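Local coordinates for glyoxalase family protein (Bacillus cereus, PDB 1ZSW) that binds a zinc ion and belongs to the glyoxalase (vicinal oxygen chelate) family, probably acting as a metal-dependent enzyme whose substrate is not known, at residues His32-Val37 and Thr82-Phe87; Lys39-Asn44 and Tyr69-Gly74. All coordinates share one frame; numbering follows the deposited sequence. Where two conformers were deposited one is given.

Interaction 1: residues His32-Val37 and Thr82-Phe87; sequences HHISMV and TELSFF. With ZN (zinc ion), chain B.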
loop_
_atom_site.group_PDB
_atom_site.type_symbol
_atom_site.label_atom_id
_atom_site.label_comp_id
_atom_site.label_asym_id
_atom_site.label_seq_id
_atom_site.Cartn_x
_atom_site.Cartn_y
_atom_site.Cartn_z
ATOM N N HIS A 32 -1.239 5.583 0.839
ATOM C CA HIS A 32 -2.395 5.362 1.738
ATOM C C HIS A 32 -2.488 3.899 2.158
ATOM O O HIS A 32 -2.500 3.580 3.345
ATOM C CB HIS A 32 -3.681 5.833 1.038
ATOM C CG HIS A 32 -4.892 5.863 1.920
ATOM N ND1 HIS A 32 -5.569 4.725 2.301
ATOM C CD2 HIS A 32 -5.563 6.913 2.462
ATOM C CE1 HIS A 32 -6.622 5.065 3.034
ATOM N NE2 HIS A 32 -6.623 6.388 3.173
ATOM N N HIS A 33 -2.536 3.008 1.173
ATOM C CA HIS A 33 -2.526 1.574 1.439
ATOM C C HIS A 33 -2.159 0.870 0.183
ATOM O O HIS A 33 -2.042 1.509 -0.880
ATOM C CB HIS A 33 -3.907 1.053 1.935
ATOM C CG HIS A 33 -5.027 1.187 0.943
ATOM N ND1 HIS A 33 -5.814 2.323 0.867
ATOM C CD2 HIS A 33 -5.554 0.304 0.051
ATOM C CE1 HIS A 33 -6.744 2.153 -0.063
ATOM N NE2 HIS A 33 -6.615 0.933 -0.566
ATOM N N ILE A 34 -1.963 -0.442 0.292
ATOM C CA ILE A 34 -1.665 -1.249 -0.893
ATOM C C ILE A 34 -2.420 -2.550 -0.722
ATOM O O ILE A 34 -2.509 -3.031 0.409
ATOM C CB ILE A 34 -0.111 -1.435 -1.046
ATOM C CG1 ILE A 34 0.289 -2.080 -2.382
ATOM C CG2 ILE A 34 0.519 -2.099 0.201
ATOM C CD1 ILE A 34 1.756 -1.726 -2.765
ATOM N N SER A 35 -3.009 -3.034 -1.804
ATOM C CA SER A 35 -3.929 -4.189 -1.747
ATOM C C SER A 35 -3.472 -5.311 -2.656
ATOM O O SER A 35 -3.058 -5.030 -3.763
ATOM C CB SER A 35 -5.359 -3.772 -2.122
ATOM O OG SER A 35 -5.793 -2.867 -1.075
ATOM N N MET A 36 -3.636 -6.547 -2.168
ATOM C CA MET A 36 -3.045 -7.776 -2.749
ATOM C C MET A 36 -4.071 -8.886 -2.759
ATOM O O MET A 36 -5.154 -8.782 -2.174
ATOM C CB MET A 36 -1.884 -8.227 -1.839
ATOM C CG MET A 36 -0.559 -7.481 -2.005
ATOM S SD MET A 36 -0.558 -5.794 -1.396
ATOM C CE MET A 36 -0.580 -6.073 0.370
ATOM N N VAL A 37 -3.739 -9.964 -3.465
ATOM C CA VAL A 37 -4.562 -11.165 -3.505
ATOM C C VAL A 37 -3.834 -12.297 -2.793
ATOM O O VAL A 37 -2.646 -12.525 -3.056
ATOM C CB VAL A 37 -4.809 -11.540 -4.959
ATOM C CG1 VAL A 37 -5.529 -12.917 -5.088
ATOM C CG2 VAL A 37 -5.648 -10.450 -5.659
ATOM N N THR A 82 0.087 2.725 6.550
ATOM C CA THR A 82 0.520 1.521 7.234
ATOM C C THR A 82 -0.225 0.280 6.756
ATOM O O THR A 82 0.148 -0.842 7.108
ATOM C CB THR A 82 0.360 1.621 8.804
ATOM O OG1 THR A 82 -1.032 1.520 9.164
ATOM C CG2 THR A 82 0.981 2.886 9.337
ATOM N N GLU A 83 -1.254 0.491 5.920
ATOM C CA GLU A 83 -2.243 -0.516 5.630
ATOM C C GLU A 83 -1.836 -1.406 4.460
ATOM O O GLU A 83 -1.681 -0.895 3.336
ATOM C CB GLU A 83 -3.552 0.190 5.213
ATOM C CG GLU A 83 -4.075 1.214 6.231
ATOM C CD GLU A 83 -5.212 2.069 5.676
ATOM O OE1 GLU A 83 -5.830 1.666 4.660
ATOM O OE2 GLU A 83 -5.464 3.155 6.242
ATOM N N LEU A 84 -1.705 -2.716 4.723
ATOM C CA LEU A 84 -1.597 -3.745 3.677
ATOM C C LEU A 84 -2.885 -4.532 3.744
ATOM O O LEU A 84 -3.257 -5.026 4.802
ATOM C CB LEU A 84 -0.414 -4.694 3.917
ATOM C CG LEU A 84 1.006 -4.200 4.202
ATOM C CD1 LEU A 84 2.058 -5.221 3.698
ATOM C CD2 LEU A 84 1.348 -2.803 3.728
ATOM N N SER A 85 -3.576 -4.626 2.622
ATOM C CA SER A 85 -4.827 -5.392 2.651
ATOM C C SER A 85 -4.782 -6.516 1.618
ATOM O O SER A 85 -4.026 -6.436 0.627
ATOM C CB SER A 85 -6.002 -4.461 2.433
ATOM O OG SER A 85 -6.298 -4.346 1.058
ATOM N N PHE A 86 -5.547 -7.578 1.882
ATOM C CA PHE A 86 -5.549 -8.775 1.055
ATOM C C PHE A 86 -6.966 -9.248 0.836
ATOM O O PHE A 86 -7.730 -9.311 1.795
ATOM C CB PHE A 86 -4.783 -9.890 1.795
ATOM C CG PHE A 86 -3.316 -9.629 1.921
ATOM C CD1 PHE A 86 -2.455 -10.184 0.971
ATOM C CD2 PHE A 86 -2.793 -8.846 2.965
ATOM C CE1 PHE A 86 -1.114 -9.935 1.033
ATOM C CE2 PHE A 86 -1.365 -8.611 3.045
ATOM C CZ PHE A 86 -0.567 -9.182 2.072
ATOM N N PHE A 87 -7.290 -9.575 -0.413
ATOM C CA PHE A 87 -8.568 -10.231 -0.774
ATOM C C PHE A 87 -8.240 -11.698 -0.818
ATOM O O PHE A 87 -7.290 -12.092 -1.497
ATOM C CB PHE A 87 -9.003 -9.758 -2.169
ATOM C CG PHE A 87 -9.327 -8.296 -2.208
ATOM C CD1 PHE A 87 -8.396 -7.373 -2.710
ATOM C CD2 PHE A 87 -10.547 -7.840 -1.712
ATOM C CE1 PHE A 87 -8.698 -6.006 -2.733
ATOM C CE2 PHE A 87 -10.849 -6.472 -1.728
ATOM C CZ PHE A 87 -9.922 -5.573 -2.243
HETATM ZN ZN ZN B . -7.847 0.210 -2.137
#

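Interaction 2: residues Lys39-Asn44 and Tyr69-Gly74; sequences KNANEN and YHLFYG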
loop_
_atom_site.group_PDB
_atom_site.type_symbol
_atom_site.label_atom_id
_atom_site.label_comp_id
_atom_site.label_asym_id
_atom_site.label_seq_id
_atom_site.Cartn_x
_atom_site.Cartn_y
_atom_site.Cartn_z
ATOM N N LYS A 39 -4.447 -16.569 -1.522
ATOM C CA LYS A 39 -5.264 -17.759 -1.731
ATOM C C LYS A 39 -5.833 -18.296 -0.416
ATOM O O LYS A 39 -6.833 -19.050 -0.422
ATOM C CB LYS A 39 -4.380 -18.847 -2.371
ATOM C CG LYS A 39 -5.185 -19.973 -2.974
ATOM C CD LYS A 39 -4.266 -20.989 -3.643
ATOM C CE LYS A 39 -5.059 -22.220 -4.096
ATOM N NZ LYS A 39 -5.991 -21.989 -5.242
ATOM N N ASN A 40 -5.209 -17.945 0.715
ATOM C CA ASN A 40 -5.514 -18.607 1.991
ATOM C C ASN A 40 -5.415 -17.638 3.148
ATOM O O ASN A 40 -4.336 -17.263 3.528
ATOM C CB ASN A 40 -4.558 -19.779 2.208
ATOM C CG ASN A 40 -4.943 -20.644 3.413
ATOM O OD1 ASN A 40 -4.755 -20.265 4.563
ATOM N ND2 ASN A 40 -5.501 -21.812 3.131
ATOM N N ALA A 41 -6.559 -17.228 3.693
ATOM C CA ALA A 41 -6.598 -16.261 4.785
ATOM C C ALA A 41 -5.914 -16.750 6.052
ATOM O O ALA A 41 -5.274 -15.955 6.723
ATOM C CB ALA A 41 -8.047 -15.816 5.087
ATOM N N ASN A 42 -6.057 -18.032 6.393
ATOM C CA ASN A 42 -5.380 -18.558 7.595
ATOM C C ASN A 42 -3.865 -18.360 7.537
ATOM O O ASN A 42 -3.263 -17.876 8.494
ATOM C CB ASN A 42 -5.711 -20.042 7.832
ATOM C CG ASN A 42 -7.188 -20.277 8.162
ATOM O OD1 ASN A 42 -7.890 -19.376 8.582
ATOM N ND2 ASN A 42 -7.653 -21.502 7.952
ATOM N N GLU A 43 -3.256 -18.687 6.400
ATOM C CA GLU A 43 -1.802 -18.569 6.238
ATOM C C GLU A 43 -1.391 -17.097 6.110
ATOM O O GLU A 43 -0.335 -16.685 6.593
ATOM C CB GLU A 43 -1.339 -19.386 5.028
ATOM C CG GLU A 43 -1.553 -20.893 5.217
ATOM C CD GLU A 43 -1.481 -21.682 3.925
ATOM O OE1 GLU A 43 -1.489 -21.074 2.832
ATOM O OE2 GLU A 43 -1.436 -22.934 4.003
ATOM N N ASN A 44 -2.262 -16.310 5.478
ATOM C CA ASN A 44 -2.013 -14.883 5.305
ATOM C C ASN A 44 -2.025 -14.168 6.646
ATOM O O ASN A 44 -1.110 -13.425 6.978
ATOM C CB ASN A 44 -3.054 -14.298 4.329
ATOM C CG ASN A 44 -2.833 -12.819 4.081
ATOM O OD1 ASN A 44 -1.921 -12.424 3.345
ATOM N ND2 ASN A 44 -3.664 -12.002 4.687
ATOM N N TYR A 69 -13.334 -12.643 1.646
ATOM C CA TYR A 69 -12.692 -11.917 2.752
ATOM C C TYR A 69 -11.814 -10.800 2.217
ATOM O O TYR A 69 -11.177 -10.932 1.160
ATOM C CB TYR A 69 -11.803 -12.827 3.593
ATOM C CG TYR A 69 -12.434 -13.556 4.791
ATOM C CD1 TYR A 69 -12.396 -14.940 4.878
ATOM C CD2 TYR A 69 -13.017 -12.844 5.836
ATOM C CE1 TYR A 69 -12.937 -15.608 5.980
ATOM C CE2 TYR A 69 -13.568 -13.502 6.943
ATOM C CZ TYR A 69 -13.506 -14.875 7.011
ATOM O OH TYR A 69 -14.054 -15.523 8.107
ATOM N N HIS A 70 -11.784 -9.709 2.969
ATOM C CA HIS A 70 -10.870 -8.612 2.768
ATOM C C HIS A 70 -10.251 -8.320 4.145
ATOM O O HIS A 70 -10.930 -7.909 5.082
ATOM C CB HIS A 70 -11.584 -7.383 2.159
ATOM C CG HIS A 70 -10.662 -6.315 1.671
ATOM N ND1 HIS A 70 -11.102 -5.049 1.329
ATOM C CD2 HIS A 70 -9.315 -6.309 1.496
ATOM C CE1 HIS A 70 -10.069 -4.324 0.928
ATOM N NE2 HIS A 70 -8.975 -5.059 1.033
ATOM N N LEU A 71 -8.948 -8.581 4.293
ATOM C CA LEU A 71 -8.269 -8.422 5.567
ATOM C C LEU A 71 -7.256 -7.272 5.522
ATOM O O LEU A 71 -6.496 -7.145 4.539
ATOM C CB LEU A 71 -7.521 -9.728 5.918
ATOM C CG LEU A 71 -8.261 -11.059 5.746
ATOM C CD1 LEU A 71 -7.330 -12.128 6.219
ATOM C CD2 LEU A 71 -9.551 -11.082 6.579
ATOM N N PHE A 72 -7.308 -6.346 6.492
ATOM C CA PHE A 72 -6.324 -5.254 6.540
ATOM C C PHE A 72 -5.426 -5.502 7.733
ATOM O O PHE A 72 -5.873 -5.979 8.806
ATOM C CB PHE A 72 -6.946 -3.849 6.772
ATOM C CG PHE A 72 -7.731 -3.276 5.612
ATOM C CD1 PHE A 72 -9.017 -3.731 5.336
ATOM C CD2 PHE A 72 -7.213 -2.218 4.854
ATOM C CE1 PHE A 72 -9.767 -3.170 4.301
ATOM C CE2 PHE A 72 -7.956 -1.644 3.804
ATOM C CZ PHE A 72 -9.237 -2.128 3.530
ATOM N N TYR A 73 -4.141 -5.204 7.516
ATOM C CA TYR A 73 -3.102 -5.159 8.562
ATOM C C TYR A 73 -2.449 -3.784 8.564
ATOM O O TYR A 73 -2.322 -3.131 7.521
ATOM C CB TYR A 73 -2.042 -6.223 8.244
ATOM C CG TYR A 73 -2.625 -7.616 8.044
ATOM C CD1 TYR A 73 -2.988 -8.069 6.763
ATOM C CD2 TYR A 73 -2.877 -8.471 9.152
ATOM C CE1 TYR A 73 -3.525 -9.329 6.554
ATOM C CE2 TYR A 73 -3.445 -9.747 8.949
ATOM C CZ TYR A 73 -3.758 -10.158 7.646
ATOM O OH TYR A 73 -4.285 -11.389 7.374
ATOM N N GLY A 74 -1.979 -3.348 9.718
ATOM C CA GLY A 74 -1.291 -2.076 9.804
ATOM C C GLY A 74 -0.835 -1.810 11.206
ATOM O O GLY A 74 -0.532 -2.726 11.942
#

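Interaction 1: residues His32-Val37 and Thr82-Phe87
S35 and S85 meet hydroxyl to hydroxyl, OG to OG 2.6 Å, on the zinc-bearing face of two parallel strands, 32-37 and 83-87. Both serines are short enough to bond so between strands; S35 alone lies near the zinc, without binding it, and S85 OG also bonds to H70. On the same face H33, its CG between backbone N and carbonyl carbon (chi1 64°), turns NE2 to the zinc at 2.1 Å. Its other nitrogen, ND1, gives a nearly straight bond to H32 ND1, 2.8 Å away, in the H33 ring plane but tilted 24° out of that of H32. The E83 carboxylate, in the conformer given, has its plane 9° from the H33 ring's but crosses at a slant, OE1 3.4 Å from H33 CB rather than over the ring, and buried without a partner. On the apolar other face M36 bends to lay CE 3.9 Å from the F86 ring centroid, a CH-pi contact, with the sulfur farther above the same ring; I34 CG2 lies alongside L84 CD2. Zinc at NE2 and the ND1 bond together fix the H33 ring's rotation, and H32, whose NE2 bonds to T297 O, is a second-shell histidine positioning a first-shell one.

Interaction 2: residues Lys39-Asn44 and Tyr69-Gly74
A41 and L71 form the close apolar part of this contact, where the first turn of helix 41-51 rests on strand 69-74. The methyl CB of A41 lies 3.9 Å from L71 CD1, and the small side chain lets the helix come down on the strand. Y69 adds a looser touch: Y69 CD1 is 4.4 Å from A41 CB, while its hydroxyl points away from the helix and bonds to the carbonyl of A333. One turn along, N44 extends with CG anti to its backbone N (chi1 -179°), which carries the amide across to Y73. There N44 ND2 approaches the ring at its edge, near the ring plane, and comes within 2.8 Å of Y73 OH; amide and ring planes are 62° apart. N44 ND2 also passes 4.0 Å from L71 CD1, so the leucine methyl lies against both A41 and N44.

The looser side is that of N40 and E43: E43 is exposed and points off the strand, and N40 is only partly covered. N40 caps the helix start: its OD1 accepts from E43 N at 2.8 Å, in the carbonyl plane, a task for which asparagine's short side-chain carbonyl is well suited. E88 OE1 takes the amide of A41. Tail residues I335 and E336 cover part of the helix and L71. A capped helix laid against a strand through alternate residues, here Y69, L71 and Y73, is the alpha-on-beta packing of the βαβββ module from which glyoxalase-family folds are built.

The two contacts lie about 10 Å apart, centre to centre, in the same module. Along the chain come strand 31-38, helix 41-51, strand 55-62, strand 69-74 and strand 83-88, so interaction 2 is nested inside the loop closed by interaction 1. Strand 83-88 joins them in one mixed sheet: it pairs parallel with 31-38 and antiparallel with 69-74, and F86 N bonds to L71 O. S85 and H70 share the face that holds the metal. Strand 31-38 also pairs with strand 244-251, whose H246 joins H33 and E294 at the zinc. Interaction 1 thus supplies one zinc ligand, and interaction 2 packs the helix on the face carrying L71, Y73 and F86, the one away from the zinc.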